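Local coordinates for putative methylase (Clostridium difficile, PDB 3LDU), which probably transfers methyl groups to guanines of ribosomal RNA through a Rossmann-like catalytic domain joined to an RNA-binding THUMP domain, and binds GTP, at residues Arg168-Lys173 against Ile209-Ala214; Ile229-Arg234 against Asp243-Ala248; Tyr330-Arg333 against Ser339-Leu342; Asp348-Tyr351 against Lys356-Lys359. One frame throughout, in Å; residues are numbered along the deposited sequence.

Contact 1 of 4, residues Arg168-Lys173 against Ile209-Ala214; sequences RGYREK and ILIEAA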
loop_
_atom_site.group_PDB
_atom_site.type_symbol
_atom_site.label_atom_id
_atom_site.label_comp_id
_atom_site.label_asym_id
_atom_site.label_seq_id
_atom_site.Cartn_x
_atom_site.Cartn_y
_atom_site.Cartn_z
ATOM N N ARG A 168 3.748 -3.708 7.491
ATOM C CA ARG A 168 4.093 -5.120 7.299
ATOM C C ARG A 168 4.524 -5.738 8.623
ATOM O O ARG A 168 4.400 -6.945 8.826
ATOM C CB ARG A 168 5.222 -5.307 6.272
ATOM C CG ARG A 168 4.814 -5.390 4.797
ATOM C CD ARG A 168 4.459 -4.037 4.312
ATOM N NE ARG A 168 4.670 -3.806 2.879
ATOM C CZ ARG A 168 3.687 -3.642 2.000
ATOM N NH1 ARG A 168 3.971 -3.371 0.729
ATOM N NH2 ARG A 168 2.416 -3.744 2.391
ATOM N N GLY A 169 5.033 -4.900 9.518
ATOM C CA GLY A 169 5.538 -5.367 10.798
ATOM C C GLY A 169 7.009 -5.063 11.012
ATOM O O GLY A 169 7.531 -5.267 12.101
ATOM N N TYR A 170 7.688 -4.570 9.982
ATOM C CA TYR A 170 9.124 -4.336 10.094
ATOM C C TYR A 170 9.503 -2.887 10.368
ATOM O O TYR A 170 10.666 -2.606 10.667
ATOM C CB TYR A 170 9.865 -4.838 8.853
ATOM C CG TYR A 170 9.609 -4.057 7.574
ATOM C CD1 TYR A 170 8.854 -4.606 6.534
ATOM C CD2 TYR A 170 10.140 -2.784 7.394
ATOM C CE1 TYR A 170 8.636 -3.896 5.348
ATOM C CE2 TYR A 170 9.930 -2.067 6.213
ATOM C CZ TYR A 170 9.176 -2.627 5.198
ATOM O OH TYR A 170 8.981 -1.918 4.028
ATOM N N ARG A 171 8.544 -1.970 10.264
ATOM C CA ARG A 171 8.851 -0.553 10.446
ATOM C C ARG A 171 8.968 -0.205 11.918
ATOM O O ARG A 171 7.981 -0.213 12.657
ATOM C CB ARG A 171 7.830 0.362 9.756
ATOM C CG ARG A 171 8.202 1.851 9.823
ATOM C CD ARG A 171 8.998 2.341 8.597
ATOM N NE ARG A 171 8.127 2.619 7.455
ATOM C CZ ARG A 171 7.145 3.523 7.456
ATOM N NH1 ARG A 171 6.406 3.704 6.368
ATOM N NH2 ARG A 171 6.891 4.243 8.545
ATOM N N GLU A 172 10.193 0.098 12.333
ATOM C CA GLU A 172 10.489 0.419 13.717
ATOM C C GLU A 172 11.366 1.672 13.758
ATOM O O GLU A 172 12.023 1.950 14.763
ATOM C CB GLU A 172 11.200 -0.764 14.387
ATOM C CG GLU A 172 11.024 -2.111 13.670
ATOM C CD GLU A 172 9.710 -2.826 13.999
ATOM O OE1 GLU A 172 9.494 -3.188 15.178
ATOM O OE2 GLU A 172 8.901 -3.051 13.071
ATOM N N LYS A 173 11.365 2.421 12.656
ATOM C CA LYS A 173 12.215 3.603 12.501
ATOM C C LYS A 173 12.276 4.474 13.759
ATOM O O LYS A 173 11.287 5.094 14.152
ATOM C CB LYS A 173 11.764 4.426 11.297
ATOM N N ILE A 209 12.558 1.292 0.750
ATOM C CA ILE A 209 12.553 0.969 -0.665
ATOM C C ILE A 209 13.273 -0.353 -0.916
ATOM O O ILE A 209 12.785 -1.192 -1.663
ATOM C CB ILE A 209 13.169 2.117 -1.496
ATOM C CG1 ILE A 209 12.184 3.290 -1.506
ATOM C CG2 ILE A 209 13.469 1.658 -2.928
ATOM C CD1 ILE A 209 12.707 4.519 -2.231
ATOM N N LEU A 210 14.438 -0.527 -0.299
ATOM C CA LEU A 210 15.216 -1.750 -0.498
ATOM C C LEU A 210 14.586 -2.978 0.153
ATOM O O LEU A 210 14.614 -4.064 -0.416
ATOM C CB LEU A 210 16.638 -1.578 0.013
ATOM C CG LEU A 210 17.410 -0.530 -0.775
ATOM C CD1 LEU A 210 18.766 -0.254 -0.106
ATOM C CD2 LEU A 210 17.564 -1.022 -2.191
ATOM N N ILE A 211 14.046 -2.813 1.352
ATOM C CA ILE A 211 13.298 -3.914 1.973
ATOM C C ILE A 211 12.137 -4.365 1.075
ATOM O O ILE A 211 11.960 -5.563 0.826
ATOM C CB ILE A 211 12.844 -3.542 3.404
ATOM C CG1 ILE A 211 14.074 -3.367 4.292
ATOM C CG2 ILE A 211 11.910 -4.616 3.988
ATOM C CD1 ILE A 211 13.817 -2.650 5.615
ATOM N N GLU A 212 11.354 -3.418 0.561
ATOM C CA GLU A 212 10.284 -3.793 -0.355
ATOM C C GLU A 212 10.798 -4.484 -1.610
ATOM O O GLU A 212 10.195 -5.465 -2.076
ATOM C CB GLU A 212 9.381 -2.608 -0.702
ATOM C CG GLU A 212 8.655 -2.058 0.498
ATOM C CD GLU A 212 7.530 -2.989 0.977
ATOM O OE1 GLU A 212 6.804 -3.552 0.132
ATOM O OE2 GLU A 212 7.379 -3.140 2.197
ATOM N N ALA A 213 11.915 -3.992 -2.154
ATOM C CA ALA A 213 12.469 -4.618 -3.339
ATOM C C ALA A 213 12.973 -6.031 -3.045
ATOM O O ALA A 213 12.765 -6.937 -3.849
ATOM C CB ALA A 213 13.583 -3.752 -3.955
ATOM N N ALA A 214 13.654 -6.213 -1.912
ATOM C CA ALA A 214 14.136 -7.537 -1.536
ATOM C C ALA A 214 12.948 -8.500 -1.404
ATOM O O ALA A 214 13.016 -9.633 -1.875
ATOM C CB ALA A 214 14.922 -7.483 -0.217
#
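In the Rossmann-like methyltransferase domain, R168 and Y170, in the loop between strand 153-159 and helix 181-189, reach E212 and I211 on helix 208-217, whose first residue, T208, binds GTP. The E212 carboxylate is the shared target. R168 takes it side-on with two nitrogens, NE giving its hydrogen to E212 OE2 at 2.9 Å with an N-H...O angle of 161°, and NH1 bonding to E212 OE1 at 2.9 Å. Both oxygens lie close to the guanidinium plane, but the two groups are not coplanar: their planes stand 39° apart, and NH1 comes to OE1 from above the carboxylate. E212 OE2 is gripped twice, since Y170 OH donates to its anti lone pair at 2.7 Å while R168 NE arrives on the syn side. E212 gets there by folding its chain at chi2 (-73°), which brings the acid group back toward the loop. All four residues are buried, and this three-bond grip would satisfy the acid and probably stabilise its negative charge. R168 is held further by the carbonyls of R57 and L165, reached by NH1 and NH2 respectively. E181 of helix 181-189 packs against R168, Y170 and E212, and the Y170 side chain lies about 4 Å from that of T208, which places the cluster next to the N-terminal end of helix 208-217. The ring of Y170 is covered on one face by the adjacent helix residue: I211 CG2 sits 3.7 Å from the Y170 ring centroid, a CH-pi contact displaced slightly toward the rim.

Contact 2 of 4, residues Ile229-Arg234 against Asp243-Ala248; sequences ISEKWR and DVRKDA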
loop_
_atom_site.group_PDB
_atom_site.type_symbol
_atom_site.label_atom_id
_atom_site.label_comp_id
_atom_site.label_asym_id
_atom_site.label_seq_id
_atom_site.Cartn_x
_atom_site.Cartn_y
_atom_site.Cartn_z
ATOM N N ILE A 229 -7.496 -8.655 10.933
ATOM C CA ILE A 229 -8.696 -8.746 11.777
ATOM C C ILE A 229 -9.630 -9.883 11.354
ATOM O O ILE A 229 -10.237 -10.520 12.213
ATOM C CB ILE A 229 -9.454 -7.395 11.817
ATOM C CG1 ILE A 229 -10.440 -7.355 12.986
ATOM C CG2 ILE A 229 -10.169 -7.134 10.486
ATOM C CD1 ILE A 229 -9.790 -7.546 14.343
ATOM N N SER A 230 -9.737 -10.165 10.053
ATOM C CA SER A 230 -10.674 -11.197 9.564
ATOM C C SER A 230 -10.237 -12.631 9.864
ATOM O O SER A 230 -11.011 -13.584 9.657
ATOM C CB SER A 230 -10.908 -11.055 8.055
ATOM O OG SER A 230 -9.669 -11.059 7.351
ATOM N N GLU A 231 -9.007 -12.798 10.340
ATOM C CA GLU A 231 -8.549 -14.121 10.742
ATOM C C GLU A 231 -9.330 -14.629 11.949
ATOM O O GLU A 231 -9.365 -15.837 12.206
ATOM C CB GLU A 231 -7.050 -14.127 11.041
ATOM C CG GLU A 231 -6.191 -13.949 9.806
ATOM C CD GLU A 231 -4.724 -14.075 10.128
ATOM O OE1 GLU A 231 -4.122 -13.062 10.545
ATOM O OE2 GLU A 231 -4.176 -15.187 9.974
ATOM N N LYS A 232 -9.951 -13.715 12.690
ATOM C CA LYS A 232 -10.767 -14.112 13.843
ATOM C C LYS A 232 -12.254 -14.322 13.514
ATOM O O LYS A 232 -13.023 -14.759 14.375
ATOM C CB LYS A 232 -10.639 -13.099 14.980
ATOM C CG LYS A 232 -9.203 -12.852 15.435
ATOM C CD LYS A 232 -9.168 -11.823 16.558
ATOM C CE LYS A 232 -7.751 -11.560 17.038
ATOM N NZ LYS A 232 -7.103 -12.796 17.561
ATOM N N TRP A 233 -12.659 -14.038 12.283
ATOM C CA TRP A 233 -14.075 -14.108 11.932
ATOM C C TRP A 233 -14.611 -15.531 11.915
ATOM O O TRP A 233 -14.111 -16.382 11.184
ATOM C CB TRP A 233 -14.321 -13.483 10.562
ATOM C CG TRP A 233 -14.165 -12.000 10.522
ATOM C CD1 TRP A 233 -13.864 -11.169 11.568
ATOM C CD2 TRP A 233 -14.331 -11.159 9.372
ATOM N NE1 TRP A 233 -13.812 -9.859 11.125
ATOM C CE2 TRP A 233 -14.096 -9.831 9.785
ATOM C CE3 TRP A 233 -14.648 -11.405 8.030
ATOM C CZ2 TRP A 233 -14.173 -8.747 8.901
ATOM C CZ3 TRP A 233 -14.727 -10.336 7.161
ATOM C CH2 TRP A 233 -14.487 -9.021 7.598
ATOM N N ARG A 234 -15.655 -15.768 12.704
ATOM C CA ARG A 234 -16.316 -17.074 12.726
ATOM C C ARG A 234 -17.006 -17.373 11.399
ATOM O O ARG A 234 -17.290 -18.532 11.087
ATOM C CB ARG A 234 -17.338 -17.128 13.861
ATOM C CG ARG A 234 -16.707 -17.215 15.230
ATOM C CD ARG A 234 -17.764 -17.094 16.318
ATOM N NE ARG A 234 -18.226 -15.719 16.457
ATOM C CZ ARG A 234 -19.438 -15.368 16.871
ATOM N NH1 ARG A 234 -20.343 -16.297 17.191
ATOM N NH2 ARG A 234 -19.748 -14.086 16.968
ATOM N N ASP A 243 -4.243 -22.230 4.998
ATOM C CA ASP A 243 -3.632 -22.736 3.776
ATOM C C ASP A 243 -2.940 -21.615 2.998
ATOM O O ASP A 243 -1.879 -21.822 2.409
ATOM C CB ASP A 243 -4.677 -23.420 2.899
ATOM C CG ASP A 243 -5.137 -24.753 3.476
ATOM O OD1 ASP A 243 -4.494 -25.231 4.430
ATOM O OD2 ASP A 243 -6.124 -25.319 2.969
ATOM N N VAL A 244 -3.545 -20.431 3.004
ATOM C CA VAL A 244 -2.958 -19.275 2.321
ATOM C C VAL A 244 -1.634 -18.842 2.950
ATOM O O VAL A 244 -0.674 -18.541 2.240
ATOM C CB VAL A 244 -3.944 -18.093 2.233
ATOM C CG1 VAL A 244 -3.210 -16.807 1.824
ATOM C CG2 VAL A 244 -5.054 -18.418 1.247
ATOM N N ARG A 245 -1.563 -18.815 4.277
ATOM C CA ARG A 245 -0.286 -18.515 4.941
ATOM C C ARG A 245 0.789 -19.561 4.683
ATOM O O ARG A 245 1.947 -19.221 4.440
ATOM C CB ARG A 245 -0.461 -18.383 6.453
ATOM C CG ARG A 245 -0.999 -17.059 6.884
ATOM C CD ARG A 245 -0.608 -16.749 8.311
ATOM N NE ARG A 245 -1.340 -15.577 8.764
ATOM C CZ ARG A 245 -0.855 -14.343 8.770
ATOM N NH1 ARG A 245 0.393 -14.104 8.373
ATOM N NH2 ARG A 245 -1.620 -13.349 9.192
ATOM N N LYS A 246 0.421 -20.836 4.793
ATOM C CA LYS A 246 1.379 -21.908 4.545
ATOM C C LYS A 246 1.872 -21.858 3.094
ATOM O O LYS A 246 3.054 -22.069 2.821
ATOM C CB LYS A 246 0.763 -23.276 4.841
ATOM C CG LYS A 246 1.794 -24.379 5.002
ATOM C CD LYS A 246 2.613 -24.200 6.278
ATOM C CE LYS A 246 1.765 -24.439 7.524
ATOM N NZ LYS A 246 2.565 -24.395 8.783
ATOM N N ASP A 247 0.948 -21.599 2.174
ATOM C CA ASP A 247 1.263 -21.481 0.759
ATOM C C ASP A 247 2.265 -20.349 0.564
ATOM O O ASP A 247 3.246 -20.500 -0.167
ATOM C CB ASP A 247 -0.013 -21.191 -0.040
ATOM C CG ASP A 247 0.250 -20.999 -1.524
ATOM O OD1 ASP A 247 0.858 -21.892 -2.148
ATOM O OD2 ASP A 247 -0.172 -19.955 -2.066
ATOM N N ALA A 248 2.026 -19.220 1.226
ATOM C CA ALA A 248 2.929 -18.075 1.083
ATOM C C ALA A 248 4.320 -18.396 1.606
ATOM O O ALA A 248 5.321 -18.026 0.990
ATOM C CB ALA A 248 2.367 -16.830 1.758
#
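A bidentate salt bridge between E231 and R245, on the surface of the methyltransferase domain and away from the GTP site, ties the 3-10 turn 229-232 to helix 238-251. Along the helix, V244 comes first and packs on A50 of helix 48-55, part of the RlmL ferredoxin-like domain. The next residue, R245, sends its extended chain toward the turn and meets the similarly extended E231 at about a right angle. Its guanidinium presents the NE and NH2 edge to the acid. R245 NH2 bonds to E231 OE1 at 2.9 Å, and R245 NE bonds to E231 OE2 at 3.1 Å with an N-H...O angle of 157°; a second, weak bond runs from NH2 to OE2. The oxygens lie near the guanidinium plane, whereas the carboxylate is tilted 33° from it, so the nitrogens approach the acid from outside its own plane. One turn on, A248 touches M54 of helix 48-55, as R245 itself does. Loop atoms hold both partners: R245 NH2 also donates to the carbonyl of R226, and E231 OE1 accepts from the backbone N of F228. With both residues partly exposed, solvent probably screens the ion pair in part, and its two-point geometry fixes the rotation of the guanidinium as well as its position.

Contact 3 of 4, residues Tyr330-Arg333 against Ser339-Leu342; sequences YAFR and SYYL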
loop_
_atom_site.group_PDB
_atom_site.type_symbol
_atom_site.label_atom_id
_atom_site.label_comp_id
_atom_site.label_asym_id
_atom_site.label_seq_id
_atom_site.Cartn_x
_atom_site.Cartn_y
_atom_site.Cartn_z
ATOM N N TYR A 330 25.037 14.933 -11.805
ATOM C CA TYR A 330 26.423 14.759 -12.245
ATOM C C TYR A 330 26.898 13.328 -11.999
ATOM O O TYR A 330 27.408 12.680 -12.911
ATOM C CB TYR A 330 27.335 15.780 -11.561
ATOM C CG TYR A 330 28.811 15.651 -11.875
ATOM C CD1 TYR A 330 29.322 16.050 -13.108
ATOM C CD2 TYR A 330 29.705 15.165 -10.925
ATOM C CE1 TYR A 330 30.676 15.947 -13.389
ATOM C CE2 TYR A 330 31.063 15.062 -11.197
ATOM C CZ TYR A 330 31.542 15.451 -12.429
ATOM O OH TYR A 330 32.891 15.345 -12.699
ATOM N N ALA A 331 26.705 12.829 -10.774
ATOM C CA ALA A 331 27.166 11.486 -10.410
ATOM C C ALA A 331 26.454 10.398 -11.209
ATOM O O ALA A 331 27.078 9.459 -11.698
ATOM C CB ALA A 331 26.989 11.230 -8.910
ATOM N N PHE A 332 25.137 10.508 -11.318
ATOM C CA PHE A 332 24.374 9.450 -11.962
ATOM C C PHE A 332 24.663 9.363 -13.469
ATOM O O PHE A 332 24.649 8.274 -14.050
ATOM C CB PHE A 332 22.867 9.634 -11.722
ATOM C CG PHE A 332 22.429 9.418 -10.286
ATOM C CD1 PHE A 332 23.342 9.176 -9.270
ATOM C CD2 PHE A 332 21.076 9.458 -9.971
ATOM C CE1 PHE A 332 22.905 8.973 -7.956
ATOM C CE2 PHE A 332 20.633 9.257 -8.659
ATOM C CZ PHE A 332 21.553 9.016 -7.657
ATOM N N ARG A 333 24.908 10.508 -14.099
ATOM C CA ARG A 333 25.171 10.543 -15.538
ATOM C C ARG A 333 26.548 9.965 -15.894
ATOM O O ARG A 333 26.810 9.647 -17.054
ATOM C CB ARG A 333 24.991 11.969 -16.098
ATOM C CG ARG A 333 23.508 12.366 -16.272
ATOM C CD ARG A 333 23.321 13.684 -17.037
ATOM N NE ARG A 333 23.705 14.843 -16.239
ATOM C CZ ARG A 333 22.949 15.388 -15.291
ATOM N NH1 ARG A 333 21.752 14.877 -15.008
ATOM N NH2 ARG A 333 23.397 16.437 -14.614
ATOM N N SER A 339 20.004 3.040 -15.073
ATOM C CA SER A 339 18.654 3.599 -15.062
ATOM C C SER A 339 18.444 4.158 -13.659
ATOM O O SER A 339 18.823 3.513 -12.691
ATOM C CB SER A 339 17.612 2.494 -15.279
ATOM O OG SER A 339 17.685 1.933 -16.582
ATOM N N TYR A 340 17.846 5.338 -13.531
ATOM C CA TYR A 340 17.621 5.879 -12.194
ATOM C C TYR A 340 16.225 6.483 -12.068
ATOM O O TYR A 340 15.678 7.009 -13.040
ATOM C CB TYR A 340 18.716 6.874 -11.780
ATOM C CG TYR A 340 19.381 7.629 -12.923
ATOM C CD1 TYR A 340 18.896 8.857 -13.345
ATOM C CD2 TYR A 340 20.518 7.127 -13.544
ATOM C CE1 TYR A 340 19.501 9.560 -14.376
ATOM C CE2 TYR A 340 21.137 7.830 -14.595
ATOM C CZ TYR A 340 20.617 9.047 -14.998
ATOM O OH TYR A 340 21.204 9.770 -16.030
ATOM N N TYR A 341 15.666 6.394 -10.866
ATOM C CA TYR A 341 14.281 6.777 -10.612
ATOM C C TYR A 341 14.258 7.504 -9.280
ATOM O O TYR A 341 14.786 6.999 -8.293
ATOM C CB TYR A 341 13.407 5.521 -10.542
ATOM C CG TYR A 341 13.469 4.680 -11.805
ATOM C CD1 TYR A 341 12.516 4.825 -12.810
ATOM C CD2 TYR A 341 14.506 3.759 -12.006
ATOM C CE1 TYR A 341 12.567 4.058 -13.974
ATOM C CE2 TYR A 341 14.572 2.998 -13.177
ATOM C CZ TYR A 341 13.596 3.150 -14.150
ATOM O OH TYR A 341 13.643 2.409 -15.323
ATOM N N LEU A 342 13.685 8.699 -9.252
ATOM C CA LEU A 342 13.719 9.510 -8.041
ATOM C C LEU A 342 12.346 10.077 -7.763
ATOM O O LEU A 342 11.682 10.590 -8.669
ATOM C CB LEU A 342 14.700 10.681 -8.219
ATOM C CG LEU A 342 16.177 10.327 -8.400
ATOM C CD1 LEU A 342 16.489 10.240 -9.887
ATOM C CD2 LEU A 342 17.087 11.351 -7.731
#
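The Y340 ring receives F332 CB over the centre of one face, at 3.9 Å from the ring centroid and 13° off its normal, a CH-pi contact made by the root of the phenylalanine side chain. Beyond CB the two rings meet obliquely, centroids 5.5 Å apart and planes at 52°. F332 CD2 comes nearest to Y340 CG and CB, while the carbonyl oxygen of F332 lies 3.6 Å from Y340 CE2. At the far end of the tyrosine, R333 CG touches the hydroxyl, 3.5 Å from Y340 OH. The phenol is placed there by a chi1 of 29°, well off a staggered value, and the hydroxyl is hydrogen-bonded to NE2 of Q355. The R333 guanidinium goes on to F353, where NH1 bonds the carbonyl oxygen and the group makes a cation-pi contact with the ring. Further along the strand, L342 CD2 approaches F332 CE2 at 4.2 Å. The contact joins the C-terminal part of helix 315-333 to strand 339-344 within the beta-alpha-beta unit that starts at strand 304-307. F332 also rests on I305 of that first strand and on P202, a GTP-binding residue, whereas Y340 meets the ring of Y375 on the antiparallel neighbour, strand 368-375.

Contact 4 of 4, residues Asp348-Tyr351 against Lys356-Lys359; sequences DFEY and KADK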
loop_
_atom_site.group_PDB
_atom_site.type_symbol
_atom_site.label_atom_id
_atom_site.label_comp_id
_atom_site.label_asym_id
_atom_site.label_seq_id
_atom_site.Cartn_x
_atom_site.Cartn_y
_atom_site.Cartn_z
ATOM N N ASP A 348 10.446 21.627 -9.736
ATOM C CA ASP A 348 11.431 21.903 -10.774
ATOM C C ASP A 348 12.655 20.990 -10.678
ATOM O O ASP A 348 13.785 21.417 -10.950
ATOM C CB ASP A 348 11.871 23.360 -10.686
ATOM C CG ASP A 348 12.373 23.898 -12.007
ATOM O OD1 ASP A 348 11.864 23.453 -13.059
ATOM O OD2 ASP A 348 13.269 24.768 -11.991
ATOM N N PHE A 349 12.420 19.736 -10.301
ATOM C CA PHE A 349 13.491 18.766 -10.116
ATOM C C PHE A 349 14.342 18.574 -11.369
ATOM O O PHE A 349 15.562 18.632 -11.303
ATOM C CB PHE A 349 12.935 17.407 -9.652
ATOM C CG PHE A 349 13.956 16.313 -9.685
ATOM C CD1 PHE A 349 14.891 16.185 -8.663
ATOM C CD2 PHE A 349 14.020 15.446 -10.759
ATOM C CE1 PHE A 349 15.851 15.186 -8.702
ATOM C CE2 PHE A 349 14.983 14.453 -10.807
ATOM C CZ PHE A 349 15.896 14.321 -9.778
ATOM N N GLU A 350 13.694 18.366 -12.512
ATOM C CA GLU A 350 14.416 18.075 -13.746
ATOM C C GLU A 350 15.406 19.175 -14.084
ATOM O O GLU A 350 16.512 18.902 -14.548
ATOM C CB GLU A 350 13.441 17.852 -14.902
ATOM C CG GLU A 350 12.660 16.553 -14.768
ATOM C CD GLU A 350 11.451 16.517 -15.674
ATOM O OE1 GLU A 350 10.502 17.278 -15.402
ATOM O OE2 GLU A 350 11.452 15.730 -16.647
ATOM N N TYR A 351 15.015 20.418 -13.827
ATOM C CA TYR A 351 15.903 21.544 -14.100
ATOM C C TYR A 351 17.184 21.503 -13.259
ATOM O O TYR A 351 18.290 21.699 -13.778
ATOM C CB TYR A 351 15.168 22.873 -13.924
ATOM C CG TYR A 351 16.059 24.063 -14.193
ATOM C CD1 TYR A 351 16.382 24.429 -15.493
ATOM C CD2 TYR A 351 16.594 24.805 -13.148
ATOM C CE1 TYR A 351 17.207 25.515 -15.742
ATOM C CE2 TYR A 351 17.418 25.886 -13.386
ATOM C CZ TYR A 351 17.721 26.238 -14.685
ATOM O OH TYR A 351 18.544 27.316 -14.931
ATOM N N LYS A 356 15.977 15.710 -18.430
ATOM C CA LYS A 356 14.536 15.551 -18.578
ATOM C C LYS A 356 14.205 14.075 -18.435
ATOM O O LYS A 356 14.892 13.228 -19.002
ATOM C CB LYS A 356 14.077 16.068 -19.951
ATOM C CG LYS A 356 12.570 16.064 -20.143
ATOM C CD LYS A 356 12.134 16.877 -21.354
ATOM C CE LYS A 356 11.859 15.998 -22.567
ATOM N NZ LYS A 356 13.066 15.268 -23.054
ATOM N N ALA A 357 13.169 13.757 -17.660
ATOM C CA ALA A 357 12.809 12.365 -17.450
ATOM C C ALA A 357 12.071 11.788 -18.651
ATOM O O ALA A 357 11.403 12.514 -19.398
ATOM C CB ALA A 357 11.962 12.205 -16.175
ATOM N N ASP A 358 12.200 10.475 -18.827
ATOM C CA ASP A 358 11.404 9.744 -19.796
ATOM C C ASP A 358 9.919 9.845 -19.434
ATOM O O ASP A 358 9.071 10.069 -20.300
ATOM C CB ASP A 358 11.835 8.274 -19.827
ATOM C CG ASP A 358 10.910 7.414 -20.664
ATOM O OD1 ASP A 358 10.673 7.775 -21.834
ATOM O OD2 ASP A 358 10.419 6.380 -20.159
ATOM N N LYS A 359 9.614 9.675 -18.147
ATOM C CA LYS A 359 8.251 9.801 -17.651
ATOM C C LYS A 359 8.267 10.493 -16.299
ATOM O O LYS A 359 9.233 10.382 -15.546
ATOM C CB LYS A 359 7.598 8.433 -17.508
ATOM C CG LYS A 359 7.428 7.687 -18.811
ATOM C CD LYS A 359 6.606 6.418 -18.582
ATOM C CE LYS A 359 6.522 5.566 -19.842
ATOM N NZ LYS A 359 7.827 4.920 -20.165
#
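E350 stretches from the first turn of helix 349-353 toward the backbone of the returning chain, and its carboxylate oxygen OE2 ends at the backbone N of A357. The bond is short and nearly straight, 2.8 Å from A357 N to E350 OE2 with an N-H...O angle of 170°, and the donor lies along the anti lone pair of the oxygen, on the side turned from OE1. The glutamate reaches this far because its chain runs extended beyond CG (chi2 164°). Around that oxygen the partner segment supplies carbon: A357 CB is 3.6 Å from E350 OE2, and K356 CA is equally close to it. K356 itself turns its CB away from the helix. Its CG, anti to the backbone N (chi1 -174°), touches the carboxylate at 3.7 Å from E350 OE2, but the chain then bends and its NZ ends 6.6 Å from E350 OE2. Lysine and glutamate thus make no ion pair, and OE2 accepts from a main-chain amide instead. This side-chain-to-backbone bond closes the short loop that separates the helix from strand 359-365. At the start of that strand D358 and K359 both face Q374 in a classic beta bulge, and K359 NZ forms a salt bridge with D358 OD2. The side chains of E350 and A357 both touch Y375 of strand 368-375. Next to E350, the buried F349 stacks on F353 and links helix 349-353 to helix 315-333 through an edge-to-face contact with Y325, and to strand 368-375 through F373 and Y375.

In the fold
The contacts follow one another along the chain without overlap, all within the methyltransferase domain. Contacts 1 and 2 involve consecutive helices, 208-217 and 238-251, with centres 22 Å apart. Contacts 3 and 4 form a second group, their centres 11 Å apart and touching through L342 CD2 and F349 CZ at 3.8 Å. Contact 2 lies across the chain's centre from both, its centre about 42 Å from that of contact 3 and 44 Å from that of contact 4. The domain's sheet relates the other three: contact 1 uses the helix after strand 199-201, inside the sheet, whereas contacts 3 and 4 lie where strands 339-344, 368-375 and 359-365 complete it. Contacts 1 and 3 both approach GTP-binding residues.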